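Local coordinates for protein heme oxygenase 1 (Neisseria meningitidis, PDB 1P3U) that binds heme and probably opens its ring oxidatively, as heme oxygenases do to yield biliverdin, iron and carbon monoxide, at residues Phe123-Ala128 with Leu142-Asp147; Glu73-Tyr78 with Cys113-Asn118. All blocks are in the same frame, centred on the assembly; numbering follows the deposited sequence.

Interaction 1 (Phe123-Ala128 with Leu142-Asp147); sequences FLFKHA and LAPHPD. With HEM (protoporphyrin IX containing Fe), chain B.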
loop_
_atom_site.group_PDB
_atom_site.type_symbol
_atom_site.label_atom_id
_atom_site.label_comp_id
_atom_site.label_asym_id
_atom_site.label_seq_id
_atom_site.Cartn_x
_atom_site.Cartn_y
_atom_site.Cartn_z
ATOM N N PHE A 123 -3.087 8.670 9.005
ATOM C CA PHE A 123 -3.725 8.096 10.189
ATOM C C PHE A 123 -2.802 7.103 10.886
ATOM O O PHE A 123 -2.569 7.192 12.091
ATOM C CB PHE A 123 -5.032 7.402 9.801
ATOM C CG PHE A 123 -5.783 6.824 10.972
ATOM C CD1 PHE A 123 -6.624 7.624 11.742
ATOM C CD2 PHE A 123 -5.645 5.479 11.307
ATOM C CE1 PHE A 123 -7.321 7.091 12.831
ATOM C CE2 PHE A 123 -6.338 4.935 12.394
ATOM C CZ PHE A 123 -7.179 5.747 13.157
ATOM N N LEU A 124 -2.277 6.145 10.130
ATOM C CA LEU A 124 -1.372 5.156 10.703
ATOM C C LEU A 124 -0.140 5.812 11.329
ATOM O O LEU A 124 0.325 5.393 12.387
ATOM C CB LEU A 124 -0.923 4.165 9.629
ATOM C CG LEU A 124 -2.020 3.250 9.091
ATOM C CD1 LEU A 124 -1.483 2.438 7.908
ATOM C CD2 LEU A 124 -2.487 2.329 10.205
ATOM N N PHE A 125 0.387 6.838 10.666
ATOM C CA PHE A 125 1.566 7.540 11.162
ATOM C C PHE A 125 1.269 8.199 12.509
ATOM O O PHE A 125 2.104 8.184 13.413
ATOM C CB PHE A 125 2.008 8.598 10.140
ATOM C CG PHE A 125 3.335 9.237 10.450
ATOM C CD1 PHE A 125 4.469 8.457 10.647
ATOM C CD2 PHE A 125 3.456 10.623 10.501
ATOM C CE1 PHE A 125 5.709 9.047 10.889
ATOM C CE2 PHE A 125 4.691 11.225 10.742
ATOM C CZ PHE A 125 5.820 10.433 10.936
ATOM N N LYS A 126 0.075 8.767 12.647
ATOM C CA LYS A 126 -0.304 9.414 13.899
ATOM C C LYS A 126 -0.295 8.410 15.045
ATOM O O LYS A 126 0.229 8.691 16.123
ATOM C CB LYS A 126 -1.697 10.040 13.801
ATOM C CG LYS A 126 -2.144 10.717 15.095
ATOM C CD LYS A 126 -3.602 11.149 15.056
ATOM C CE LYS A 126 -3.996 11.812 16.379
ATOM N NZ LYS A 126 -5.446 12.142 16.455
ATOM N N HIS A 127 -0.859 7.227 14.807
ATOM C CA HIS A 127 -0.909 6.221 15.856
ATOM C C HIS A 127 0.414 5.524 16.114
ATOM O O HIS A 127 0.657 5.036 17.221
ATOM C CB HIS A 127 -2.030 5.216 15.570
ATOM C CG HIS A 127 -3.391 5.780 15.823
ATOM N ND1 HIS A 127 -4.111 6.456 14.861
ATOM C CD2 HIS A 127 -4.114 5.867 16.963
ATOM C CE1 HIS A 127 -5.216 6.938 15.400
ATOM N NE2 HIS A 127 -5.242 6.595 16.675
ATOM N N ALA A 128 1.274 5.483 15.102
ATOM C CA ALA A 128 2.583 4.879 15.267
ATOM C C ALA A 128 3.321 5.811 16.222
ATOM O O ALA A 128 4.030 5.367 17.127
ATOM C CB ALA A 128 3.311 4.803 13.922
ATOM N N LEU A 142 5.881 5.341 6.901
ATOM C CA LEU A 142 4.595 6.008 7.055
ATOM C C LEU A 142 4.710 7.531 7.076
ATOM O O LEU A 142 3.702 8.234 7.021
ATOM C CB LEU A 142 3.905 5.529 8.338
ATOM C CG LEU A 142 3.529 4.044 8.398
ATOM C CD1 LEU A 142 3.031 3.695 9.802
ATOM C CD2 LEU A 142 2.463 3.743 7.361
ATOM N N ALA A 143 5.937 8.036 7.146
ATOM C CA ALA A 143 6.167 9.480 7.181
ATOM C C ALA A 143 5.700 10.140 5.884
ATOM O O ALA A 143 5.746 9.531 4.814
ATOM C CB ALA A 143 7.650 9.761 7.414
ATOM N N PRO A 144 5.240 11.400 5.965
ATOM C CA PRO A 144 4.767 12.121 4.780
ATOM C C PRO A 144 5.892 12.422 3.796
ATOM O O PRO A 144 7.041 12.616 4.194
ATOM C CB PRO A 144 4.170 13.393 5.375
ATOM C CG PRO A 144 5.079 13.658 6.535
ATOM C CD PRO A 144 5.214 12.275 7.152
ATOM N N HIS A 145 5.558 12.446 2.510
ATOM C CA HIS A 145 6.547 12.749 1.484
ATOM C C HIS A 145 7.014 14.174 1.769
ATOM O O HIS A 145 6.212 15.025 2.144
ATOM C CB HIS A 145 5.909 12.664 0.095
ATOM C CG HIS A 145 6.889 12.801 -1.030
ATOM N ND1 HIS A 145 7.449 14.009 -1.389
ATOM C CD2 HIS A 145 7.427 11.876 -1.860
ATOM C CE1 HIS A 145 8.289 13.822 -2.392
ATOM N NE2 HIS A 145 8.295 12.536 -2.696
ATOM N N PRO A 146 8.318 14.447 1.607
ATOM C CA PRO A 146 8.877 15.781 1.856
ATOM C C PRO A 146 8.080 16.931 1.234
ATOM O O PRO A 146 8.001 18.020 1.799
ATOM C CB PRO A 146 10.282 15.674 1.278
ATOM C CG PRO A 146 10.635 14.248 1.559
ATOM C CD PRO A 146 9.370 13.516 1.161
ATOM N N ASP A 147 7.489 16.684 0.070
ATOM C CA ASP A 147 6.712 17.708 -0.622
ATOM C C ASP A 147 5.303 17.826 -0.060
ATOM O O ASP A 147 4.523 18.683 -0.485
ATOM C CB ASP A 147 6.632 17.377 -2.114
ATOM C CG ASP A 147 7.989 17.404 -2.789
ATOM O OD1 ASP A 147 8.103 16.891 -3.922
ATOM O OD2 ASP A 147 8.939 17.946 -2.187
HETATM C CHA HEM B . -6.422 6.865 0.697
HETATM C CHB HEM B . -7.217 5.794 5.343
HETATM C CHC HEM B . -4.844 1.595 4.739
HETATM C CHD HEM B . -4.631 2.406 -0.028
HETATM C C1A HEM B . -6.749 6.963 2.036
HETATM C C2A HEM B . -7.366 8.167 2.630
HETATM C C3A HEM B . -7.637 7.830 3.907
HETATM C C4A HEM B . -7.173 6.462 4.118
HETATM C CMA HEM B . -8.352 8.734 4.892
HETATM C CAA HEM B . -7.599 9.508 1.928
HETATM C CBA HEM B . -6.469 10.478 2.214
HETATM C CGA HEM B . -6.612 11.781 1.453
HETATM O O1A HEM B . -5.857 12.732 1.754
HETATM O O2A HEM B . -7.477 11.854 0.551
HETATM C C1B HEM B . -6.700 4.501 5.548
HETATM C C2B HEM B . -6.583 3.879 6.855
HETATM C C3B HEM B . -5.879 2.730 6.718
HETATM C C4B HEM B . -5.552 2.654 5.292
HETATM C CMB HEM B . -7.144 4.469 8.146
HETATM C CAB HEM B . -5.475 1.779 7.677
HETATM C CBB HEM B . -6.164 1.447 8.906
HETATM C C1C HEM B . -4.545 1.472 3.385
HETATM C C2C HEM B . -3.865 0.325 2.808
HETATM C C3C HEM B . -3.873 0.503 1.454
HETATM C C4C HEM B . -4.502 1.806 1.228
HETATM C CMC HEM B . -3.155 -0.779 3.598
HETATM C CAC HEM B . -3.432 -0.357 0.441
HETATM C CBC HEM B . -2.536 -1.497 0.541
HETATM C C1D HEM B . -5.158 3.687 -0.257
HETATM C C2D HEM B . -5.387 4.276 -1.575
HETATM C C3D HEM B . -5.849 5.528 -1.366
HETATM C C4D HEM B . -5.939 5.707 0.077
HETATM C CMD HEM B . -5.084 3.626 -2.917
HETATM C CAD HEM B . -6.086 6.558 -2.461
HETATM C CBD HEM B . -7.536 6.969 -2.602
HETATM C CGD HEM B . -7.726 7.987 -3.701
HETATM O O1D HEM B . -7.703 7.591 -4.886
HETATM O O2D HEM B . -7.885 9.183 -3.374
HETATM N NA HEM B . -6.627 5.942 2.953
HETATM N NB HEM B . -6.057 3.735 4.580
HETATM N NC HEM B . -4.927 2.378 2.428
HETATM N ND HEM B . -5.576 4.554 0.743
HETATM FE FE HEM B . -5.800 4.155 2.668
#
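The Phe125 ring lies against the backbone of Leu142 and Ala143, and the most directed contact here is a CH-pi one. CA of Ala143 sits over one face of the ring, 3.9 Å from the centroid of Phe125 and only 15° off its normal, while CB of the same alanine reaches Phe125 CZ. A residue this small lets the chain pass close above an aromatic face. With CG anti to N (chi1 -171°), the phenylalanine swings its ring along the loop, and CE2 of Phe125 meets CD of Pro144 at 3.8 Å, the two side chains crossing at about a right angle.

The remaining contacts are apolar. Leu142 spreads its branches against the helix: CB packs on Phe125 CD1 at 3.8 Å, and CD1 lies 4.0 Å from CB of Leu124 and 4.3 Å from CB of Ala128. The other branch, CD2, also faces Leu124, whose own CD2 continues to the vinyl carbon CAB of the heme at 4.0 Å.

No hydrogen bond joins the segments; the carbonyl oxygen of Leu142, beside the phenylalanine, is taken by Arg149. Phe123, on another side of the helix, rests CD2 against the heme methyl CMB at 3.6 Å. This is a loop laid against the short helix 122-129, which borders the heme pocket of the all-helical heme oxygenase fold.

Interaction 2 (Glu73-Tyr78 with Cys113-Asn118); sequences EYMARY and CAEGSN. With HEM (protoporphyrin IX containing Fe), chain B; NO (nitric oxide), chain C.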
loop_
_atom_site.group_PDB
_atom_site.type_symbol
_atom_site.label_atom_id
_atom_site.label_comp_id
_atom_site.label_asym_id
_atom_site.label_seq_id
_atom_site.Cartn_x
_atom_site.Cartn_y
_atom_site.Cartn_z
ATOM N N GLU A 73 10.753 5.422 -9.724
ATOM C CA GLU A 73 11.616 4.470 -9.035
ATOM C C GLU A 73 12.016 4.914 -7.630
ATOM O O GLU A 73 12.333 4.086 -6.777
ATOM C CB GLU A 73 12.878 4.219 -9.865
ATOM C CG GLU A 73 13.780 5.441 -10.018
ATOM C CD GLU A 73 14.968 5.184 -10.930
ATOM O OE1 GLU A 73 15.714 4.215 -10.679
ATOM O OE2 GLU A 73 15.156 5.952 -11.901
ATOM N N TYR A 74 11.996 6.220 -7.389
ATOM C CA TYR A 74 12.386 6.760 -6.091
ATOM C C TYR A 74 11.241 6.822 -5.082
ATOM O O TYR A 74 11.454 7.129 -3.910
ATOM C CB TYR A 74 12.985 8.154 -6.284
ATOM C CG TYR A 74 14.229 8.167 -7.148
ATOM C CD1 TYR A 74 14.525 9.265 -7.956
ATOM C CD2 TYR A 74 15.115 7.087 -7.153
ATOM C CE1 TYR A 74 15.672 9.290 -8.752
ATOM C CE2 TYR A 74 16.269 7.102 -7.943
ATOM C CZ TYR A 74 16.539 8.207 -8.739
ATOM O OH TYR A 74 17.671 8.238 -9.521
ATOM N N MET A 75 10.032 6.524 -5.538
ATOM C CA MET A 75 8.869 6.559 -4.665
ATOM C C MET A 75 8.706 5.288 -3.840
ATOM O O MET A 75 7.946 5.276 -2.872
ATOM C CB MET A 75 7.598 6.790 -5.483
ATOM C CG MET A 75 7.448 8.194 -6.044
ATOM S SD MET A 75 5.859 8.381 -6.872
ATOM C CE MET A 75 6.368 8.482 -8.561
ATOM N N ALA A 76 9.416 4.227 -4.221
ATOM C CA ALA A 76 9.329 2.946 -3.518
ATOM C C ALA A 76 9.595 3.094 -2.025
ATOM O O ALA A 76 10.501 3.820 -1.618
ATOM C CB ALA A 76 10.305 1.945 -4.131
ATOM N N ARG A 77 8.799 2.396 -1.214
ATOM C CA ARG A 77 8.924 2.457 0.238
ATOM C C ARG A 77 9.358 1.135 0.864
ATOM O O ARG A 77 9.422 1.011 2.085
ATOM C CB ARG A 77 7.594 2.907 0.845
ATOM C CG ARG A 77 7.174 4.300 0.402
ATOM C CD ARG A 77 5.661 4.443 0.388
ATOM N NE ARG A 77 5.088 4.334 1.720
ATOM C CZ ARG A 77 3.818 4.030 1.959
ATOM N NH1 ARG A 77 2.988 3.801 0.949
ATOM N NH2 ARG A 77 3.378 3.956 3.205
ATOM N N TYR A 78 9.663 0.150 0.029
ATOM C CA TYR A 78 10.098 -1.145 0.529
ATOM C C TYR A 78 11.335 -1.007 1.418
ATOM O O TYR A 78 11.417 -1.634 2.476
ATOM C CB TYR A 78 10.377 -2.082 -0.649
ATOM C CG TYR A 78 10.956 -3.424 -0.264
ATOM C CD1 TYR A 78 10.398 -4.184 0.766
ATOM C CD2 TYR A 78 12.046 -3.951 -0.957
ATOM C CE1 TYR A 78 10.909 -5.436 1.092
ATOM C CE2 TYR A 78 12.564 -5.200 -0.642
ATOM C CZ TYR A 78 11.992 -5.937 0.381
ATOM O OH TYR A 78 12.497 -7.178 0.679
ATOM N N CYS A 113 -2.721 1.365 -5.944
ATOM C CA CYS A 113 -2.980 0.875 -4.601
ATOM C C CYS A 113 -1.841 1.253 -3.649
ATOM O O CYS A 113 -2.077 1.834 -2.592
ATOM C CB CYS A 113 -3.162 -0.642 -4.641
ATOM S SG CYS A 113 -3.577 -1.384 -3.059
ATOM N N ALA A 114 -0.606 0.935 -4.032
ATOM C CA ALA A 114 0.557 1.231 -3.200
ATOM C C ALA A 114 0.830 2.715 -2.968
ATOM O O ALA A 114 1.161 3.124 -1.851
ATOM C CB ALA A 114 1.800 0.575 -3.793
ATOM N N GLU A 115 0.716 3.514 -4.022
ATOM C CA GLU A 115 0.983 4.940 -3.910
ATOM C C GLU A 115 -0.131 5.650 -3.156
ATOM O O GLU A 115 0.121 6.580 -2.391
ATOM C CB GLU A 115 1.175 5.552 -5.298
ATOM C CG GLU A 115 1.780 6.959 -5.284
ATOM C CD GLU A 115 3.015 7.072 -4.400
ATOM O OE1 GLU A 115 3.842 6.135 -4.386
ATOM O OE2 GLU A 115 3.169 8.110 -3.719
ATOM N N GLY A 116 -1.364 5.210 -3.371
ATOM C CA GLY A 116 -2.469 5.822 -2.664
ATOM C C GLY A 116 -2.315 5.566 -1.173
ATOM O O GLY A 116 -2.659 6.415 -0.349
ATOM N N SER A 117 -1.794 4.394 -0.819
ATOM C CA SER A 117 -1.608 4.057 0.591
ATOM C C SER A 117 -0.641 5.035 1.241
ATOM O O SER A 117 -0.678 5.249 2.452
ATOM C CB SER A 117 -1.079 2.623 0.753
ATOM O OG SER A 117 0.295 2.522 0.430
ATOM N N ASN A 118 0.228 5.624 0.424
ATOM C CA ASN A 118 1.199 6.594 0.912
ATOM C C ASN A 118 0.468 7.891 1.247
ATOM O O ASN A 118 0.768 8.552 2.248
ATOM C CB ASN A 118 2.272 6.827 -0.159
ATOM C CG ASN A 118 3.339 7.804 0.281
ATOM O OD1 ASN A 118 3.725 7.840 1.452
ATOM N ND2 ASN A 118 3.847 8.590 -0.666
HETATM C CHA HEM B . -6.422 6.865 0.697
HETATM C CHB HEM B . -7.217 5.794 5.343
HETATM C CHC HEM B . -4.844 1.595 4.739
HETATM C CHD HEM B . -4.631 2.406 -0.028
HETATM C C1A HEM B . -6.749 6.963 2.036
HETATM C C2A HEM B . -7.366 8.167 2.630
HETATM C C3A HEM B . -7.637 7.830 3.907
HETATM C C4A HEM B . -7.173 6.462 4.118
HETATM C CMA HEM B . -8.352 8.734 4.892
HETATM C CAA HEM B . -7.599 9.508 1.928
HETATM C CBA HEM B . -6.469 10.478 2.214
HETATM C CGA HEM B . -6.612 11.781 1.453
HETATM O O1A HEM B . -5.857 12.732 1.754
HETATM O O2A HEM B . -7.477 11.854 0.551
HETATM C C1B HEM B . -6.700 4.501 5.548
HETATM C C2B HEM B . -6.583 3.879 6.855
HETATM C C3B HEM B . -5.879 2.730 6.718
HETATM C C4B HEM B . -5.552 2.654 5.292
HETATM C CMB HEM B . -7.144 4.469 8.146
HETATM C CAB HEM B . -5.475 1.779 7.677
HETATM C CBB HEM B . -6.164 1.447 8.906
HETATM C C1C HEM B . -4.545 1.472 3.385
HETATM C C2C HEM B . -3.865 0.325 2.808
HETATM C C3C HEM B . -3.873 0.503 1.454
HETATM C C4C HEM B . -4.502 1.806 1.228
HETATM C CMC HEM B . -3.155 -0.779 3.598
HETATM C CAC HEM B . -3.432 -0.357 0.441
HETATM C CBC HEM B . -2.536 -1.497 0.541
HETATM C C1D HEM B . -5.158 3.687 -0.257
HETATM C C2D HEM B . -5.387 4.276 -1.575
HETATM C C3D HEM B . -5.849 5.528 -1.366
HETATM C C4D HEM B . -5.939 5.707 0.077
HETATM C CMD HEM B . -5.084 3.626 -2.917
HETATM C CAD HEM B . -6.086 6.558 -2.461
HETATM C CBD HEM B . -7.536 6.969 -2.602
HETATM C CGD HEM B . -7.726 7.987 -3.701
HETATM O O1D HEM B . -7.703 7.591 -4.886
HETATM O O2D HEM B . -7.885 9.183 -3.374
HETATM N NA HEM B . -6.627 5.942 2.953
HETATM N NB HEM B . -6.057 3.735 4.580
HETATM N NC HEM B . -4.927 2.378 2.428
HETATM N ND HEM B . -5.576 4.554 0.743
HETATM FE FE HEM B . -5.800 4.155 2.668
HETATM N N NO C . -4.402 4.739 3.145
HETATM O O NO C . -3.442 4.604 3.802
HETATM O O HOH W 1 1.347 2.399 3.659
#
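Arg77 brings its guanidinium group to helix 104-119 with its plane 34° from that of the Asn118 amide, the side chains running obliquely past each other. CB of Asn118 lies over one face of the guanidinium, 3.3 Å from NH1 of Arg77, and the amide oxygen OD1 lies over the rim. The edge does the polar work: NH1 of Arg77 gives a hydrogen bond of 3.0 Å to OG of Ser117, near the guanidinium plane, though bent (146°). The arginine chain, folded at chi3 (65°), turns this edge toward the serine. Ser117 OG also makes a short, tilted contact with Ala114 O. A water accepts from Arg77 NH2 at 2.6 Å and adds a weak bond to the hydroxyl; NH2 also holds the carbonyl of His141.

Met75 approaches at about a right angle to Glu115, its SD 3.9 Å from OE1 of Glu115, an apolar flank for a buried carboxylate. Tyr60 bonds OE1; Asn118 ND2 reaches Glu115 OE2 nearly straight at 3.2 Å, on the syn side but well out of the carboxylate plane, with a weak further bond from His152.

Gly116, lacking a side chain, lets its C come to 3.4 Å from heme C2D, and Ser117 O lies 3.1 Å from the oxygen of the iron-bound nitric oxide. The chemistry implies that a probably cationic arginine orients the hydroxyl of a serine whose CB rests on the porphyrin.

Interaction 2 is a buried contact near the middle of the chain, whereas interaction 1 lies farther out and is only partly buried, with Pro144 exposed. Each pairs a loop with one of two successive helices, 104-119 and 122-129, and both of those helices touch the heme. The chemistry follows the place: the outer loop is held by aromatic and aliphatic packing, the inner one by an arginine bonded to a hydroxyl and a water and packed along an asparagine, with a methionine beside a carboxylate. Helix 39-60 backs both, through Tyr42 at interaction 1 and Tyr60 at interaction 2. They also meet directly, where Leu142 CD2 packs 4.3 Å from Arg77 NH2.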